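Subdomain of Desmoplakin Carboxy-Terminal domain (DPCT) (Homo sapiens, PDB 1LM5) probably helps anchor intermediate filaments to desmosomes, as an intermediate filament-binding fragment of desmoplakin built from plakin repeats. Local coordinates at residues B[129-134]-B[145-150]. Sequence-based numbering, arbitrary orientation.
Sequences VDPEVH and KGFIDG
K145 bridges to E132 and, at longer range, to D130, while F147 packs against D130, P131 and V129 O; within a plakin (plectin) repeat, the turn between helices 139-145 and 150-157 thus meets the β-hairpin of strands 129-130 and 135-136, a compact example of a turn tied to a hairpin by one charged and one aromatic side chain. K145, just before G146, has a side chain bent at chi2 and chi3, and these two bends carry the ammonium across to the hairpin turn. K145 NZ donates to E132 OE2 at 2.8 Å, on the syn side and 26° out of the carboxylate plane. A longer salt bridge, 3.8 Å from K145 NZ to D130 OD2, completes a three-residue network. D130 OD2 and E132 OE2, both acceptors, lie 2.8 Å apart, and the lysine's charge would probably steady them. G146 ends the helix in a Schellman motif, with positive phi. F147 points to the hairpin, F147 CZ lying 4.2 Å from P131 CD. V129 O is 3.7 Å from F147 CE1; S100, I137 and E103 add to the ring's surroundings. The extended chi1 of D130 (175°) sends CG away from the backbone N toward this ring. Its carboxylate stands 81° from the phenyl plane, and D130 OD1, which accepts E132 N in an Asx turn, lies at the ring edge, 3.6 Å from F147 CZ. Further on, I148 packs on A102, A153 and L156, and D149 caps helix 150-157, its OD2 accepting from A152 N.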
ATOM      1  N   VAL B 129       0.857  -2.552   9.039  1.00 17.31           N
ATOM      2  CA  VAL B 129      -0.404  -2.400   8.343  1.00 17.67           C
ATOM      3  C   VAL B 129      -1.473  -1.820   9.250  1.00 19.45           C
ATOM      4  O   VAL B 129      -1.629  -2.246  10.393  1.00 19.34           O
ATOM      5  CB  VAL B 129      -0.913  -3.756   7.832  1.00 16.58           C
ATOM      6  CG1 VAL B 129      -2.306  -3.608   7.230  1.00 19.13           C
ATOM      7  CG2 VAL B 129       0.056  -4.315   6.804  1.00 18.61           C
ATOM      8  N   ASP B 130      -2.190  -0.826   8.744  1.00 18.67           N
ATOM      9  CA  ASP B 130      -3.303  -0.267   9.492  1.00 22.39           C
ATOM     10  C   ASP B 130      -4.532  -0.941   8.877  1.00 22.22           C
ATOM     11  O   ASP B 130      -4.913  -0.635   7.754  1.00 22.96           O
ATOM     12  CB  ASP B 130      -3.396   1.241   9.300  1.00 21.50           C
ATOM     13  CG  ASP B 130      -4.615   1.819   9.975  1.00 25.97           C
ATOM     14  OD1 ASP B 130      -5.401   1.032  10.550  1.00 27.08           O
ATOM     15  OD2 ASP B 130      -4.784   3.049   9.933  1.00 24.95           O
ATOM     16  N   PRO B 131      -5.151  -1.887   9.600  1.00 24.08           N
ATOM     17  CA  PRO B 131      -6.336  -2.611   9.123  1.00 27.46           C
ATOM     18  C   PRO B 131      -7.467  -1.666   8.727  1.00 29.01           C
ATOM     19  O   PRO B 131      -8.290  -1.996   7.875  1.00 30.63           O
ATOM     20  CB  PRO B 131      -6.724  -3.478  10.321  1.00 28.23           C
ATOM     21  CG  PRO B 131      -5.444  -3.627  11.076  1.00 28.71           C
ATOM     22  CD  PRO B 131      -4.838  -2.265  10.987  1.00 26.61           C
ATOM     23  N   GLU B 132      -7.502  -0.500   9.358  1.00 29.90           N
ATOM     24  CA  GLU B 132      -8.525   0.504   9.080  1.00 32.61           C
ATOM     25  C   GLU B 132      -8.593   0.862   7.597  1.00 30.83           C
ATOM     26  O   GLU B 132      -9.673   0.921   7.015  1.00 30.85           O
ATOM     27  CB  GLU B 132      -8.239   1.773   9.878  1.00 36.34           C
ATOM     28  CG  GLU B 132      -9.052   2.979   9.441  1.00 44.26           C
ATOM     29  CD  GLU B 132      -8.393   4.302   9.819  1.00 48.38           C
ATOM     30  OE1 GLU B 132      -8.984   5.368   9.526  1.00 51.09           O
ATOM     31  OE2 GLU B 132      -7.284   4.279  10.403  1.00 49.77           O
ATOM     32  N   VAL B 133      -7.432   1.112   6.999  1.00 28.27           N
ATOM     33  CA  VAL B 133      -7.338   1.479   5.590  1.00 27.07           C
ATOM     34  C   VAL B 133      -6.579   0.420   4.793  1.00 25.17           C
ATOM     35  O   VAL B 133      -6.278   0.605   3.621  1.00 24.41           O
ATOM     36  CB  VAL B 133      -6.611   2.821   5.429  1.00 27.61           C
ATOM     37  CG1 VAL B 133      -7.387   3.922   6.140  1.00 28.87           C
ATOM     38  CG2 VAL B 133      -5.192   2.712   6.000  1.00 27.13           C
ATOM     39  N   HIS B 134      -6.268  -0.695   5.442  1.00 26.63           N
ATOM     40  CA  HIS B 134      -5.548  -1.776   4.786  1.00 26.01           C
ATOM     41  C   HIS B 134      -4.351  -1.264   4.003  1.00 25.49           C
ATOM     42  O   HIS B 134      -4.108  -1.677   2.877  1.00 25.61           O
ATOM     43  CB  HIS B 134      -6.491  -2.562   3.871  1.00 29.98           C
ATOM     44  CG  HIS B 134      -7.643  -3.187   4.599  1.00 35.00           C
ATOM     45  ND1 HIS B 134      -8.834  -2.528   4.812  1.00 38.81           N
ATOM     46  CD2 HIS B 134      -7.757  -4.381   5.227  1.00 37.30           C
ATOM     47  CE1 HIS B 134      -9.633  -3.288   5.541  1.00 38.55           C
ATOM     48  NE2 HIS B 134      -9.002  -4.418   5.807  1.00 38.83           N
ATOM     49  N   LYS B 145      -1.144   6.119  16.196  1.00 21.84           N
ATOM     50  CA  LYS B 145      -2.390   5.367  16.273  1.00 23.13           C
ATOM     51  C   LYS B 145      -2.449   4.558  17.562  1.00 21.79           C
ATOM     52  O   LYS B 145      -3.502   4.050  17.929  1.00 21.94           O
ATOM     53  CB  LYS B 145      -2.513   4.424  15.078  1.00 25.55           C
ATOM     54  CG  LYS B 145      -2.373   5.107  13.728  1.00 31.35           C
ATOM     55  CD  LYS B 145      -3.636   5.819  13.303  1.00 36.46           C
ATOM     56  CE  LYS B 145      -4.729   4.827  12.938  1.00 37.79           C
ATOM     57  NZ  LYS B 145      -5.971   5.518  12.512  1.00 40.86           N
ATOM     58  N   GLY B 146      -1.313   4.437  18.235  1.00 22.93           N
ATOM     59  CA  GLY B 146      -1.265   3.679  19.473  1.00 24.51           C
ATOM     60  C   GLY B 146      -1.126   2.180  19.264  1.00 24.69           C
ATOM     61  O   GLY B 146      -1.370   1.397  20.183  1.00 25.29           O
ATOM     62  N   PHE B 147      -0.751   1.768  18.057  1.00 21.48           N
ATOM     63  CA  PHE B 147      -0.576   0.344  17.771  1.00 22.29           C
ATOM     64  C   PHE B 147       0.548  -0.194  18.626  1.00 21.35           C
ATOM     65  O   PHE B 147       0.453  -1.271  19.210  1.00 23.29           O
ATOM     66  CB  PHE B 147      -0.176   0.109  16.313  1.00 21.84           C
ATOM     67  CG  PHE B 147      -1.274   0.339  15.326  1.00 23.90           C
ATOM     68  CD1 PHE B 147      -1.056   0.093  13.979  1.00 22.79           C
ATOM     69  CD2 PHE B 147      -2.519   0.804  15.730  1.00 23.02           C
ATOM     70  CE1 PHE B 147      -2.063   0.305  13.052  1.00 26.94           C
ATOM     71  CE2 PHE B 147      -3.529   1.018  14.812  1.00 24.94           C
ATOM     72  CZ  PHE B 147      -3.304   0.771  13.471  1.00 22.99           C
ATOM     73  N   ILE B 148       1.631   0.567  18.663  1.00 21.83           N
ATOM     74  CA  ILE B 148       2.820   0.194  19.407  1.00 23.40           C
ATOM     75  C   ILE B 148       3.325   1.444  20.100  1.00 23.68           C
ATOM     76  O   ILE B 148       3.042   2.559  19.663  1.00 22.38           O
ATOM     77  CB  ILE B 148       3.926  -0.295  18.453  1.00 24.38           C
ATOM     78  CG1 ILE B 148       4.268   0.825  17.463  1.00 25.98           C
ATOM     79  CG2 ILE B 148       3.457  -1.514  17.687  1.00 27.22           C
ATOM     80  CD1 ILE B 148       5.348   0.465  16.448  1.00 26.77           C
ATOM     81  N   ASP B 149       4.062   1.259  21.184  1.00 24.65           N
ATOM     82  CA  ASP B 149       4.633   2.388  21.894  1.00 26.21           C
ATOM     83  C   ASP B 149       6.093   2.444  21.477  1.00 26.63           C
ATOM     84  O   ASP B 149       6.555   1.596  20.708  1.00 26.61           O
ATOM     85  CB  ASP B 149       4.499   2.214  23.414  1.00 27.98           C
ATOM     86  CG  ASP B 149       5.133   0.925  23.930  1.00 31.02           C
ATOM     87  OD1 ASP B 149       4.947   0.622  25.133  1.00 31.45           O
ATOM     88  OD2 ASP B 149       5.813   0.222  23.156  1.00 27.81           O
ATOM     89  N   GLY B 150       6.816   3.439  21.968  1.00 25.43           N
ATOM     90  CA  GLY B 150       8.214   3.576  21.607  1.00 28.73           C
ATOM     91  C   GLY B 150       9.030   2.318  21.818  1.00 28.25           C
ATOM     92  O   GLY B 150       9.884   1.987  20.995  1.00 29.54           O
TER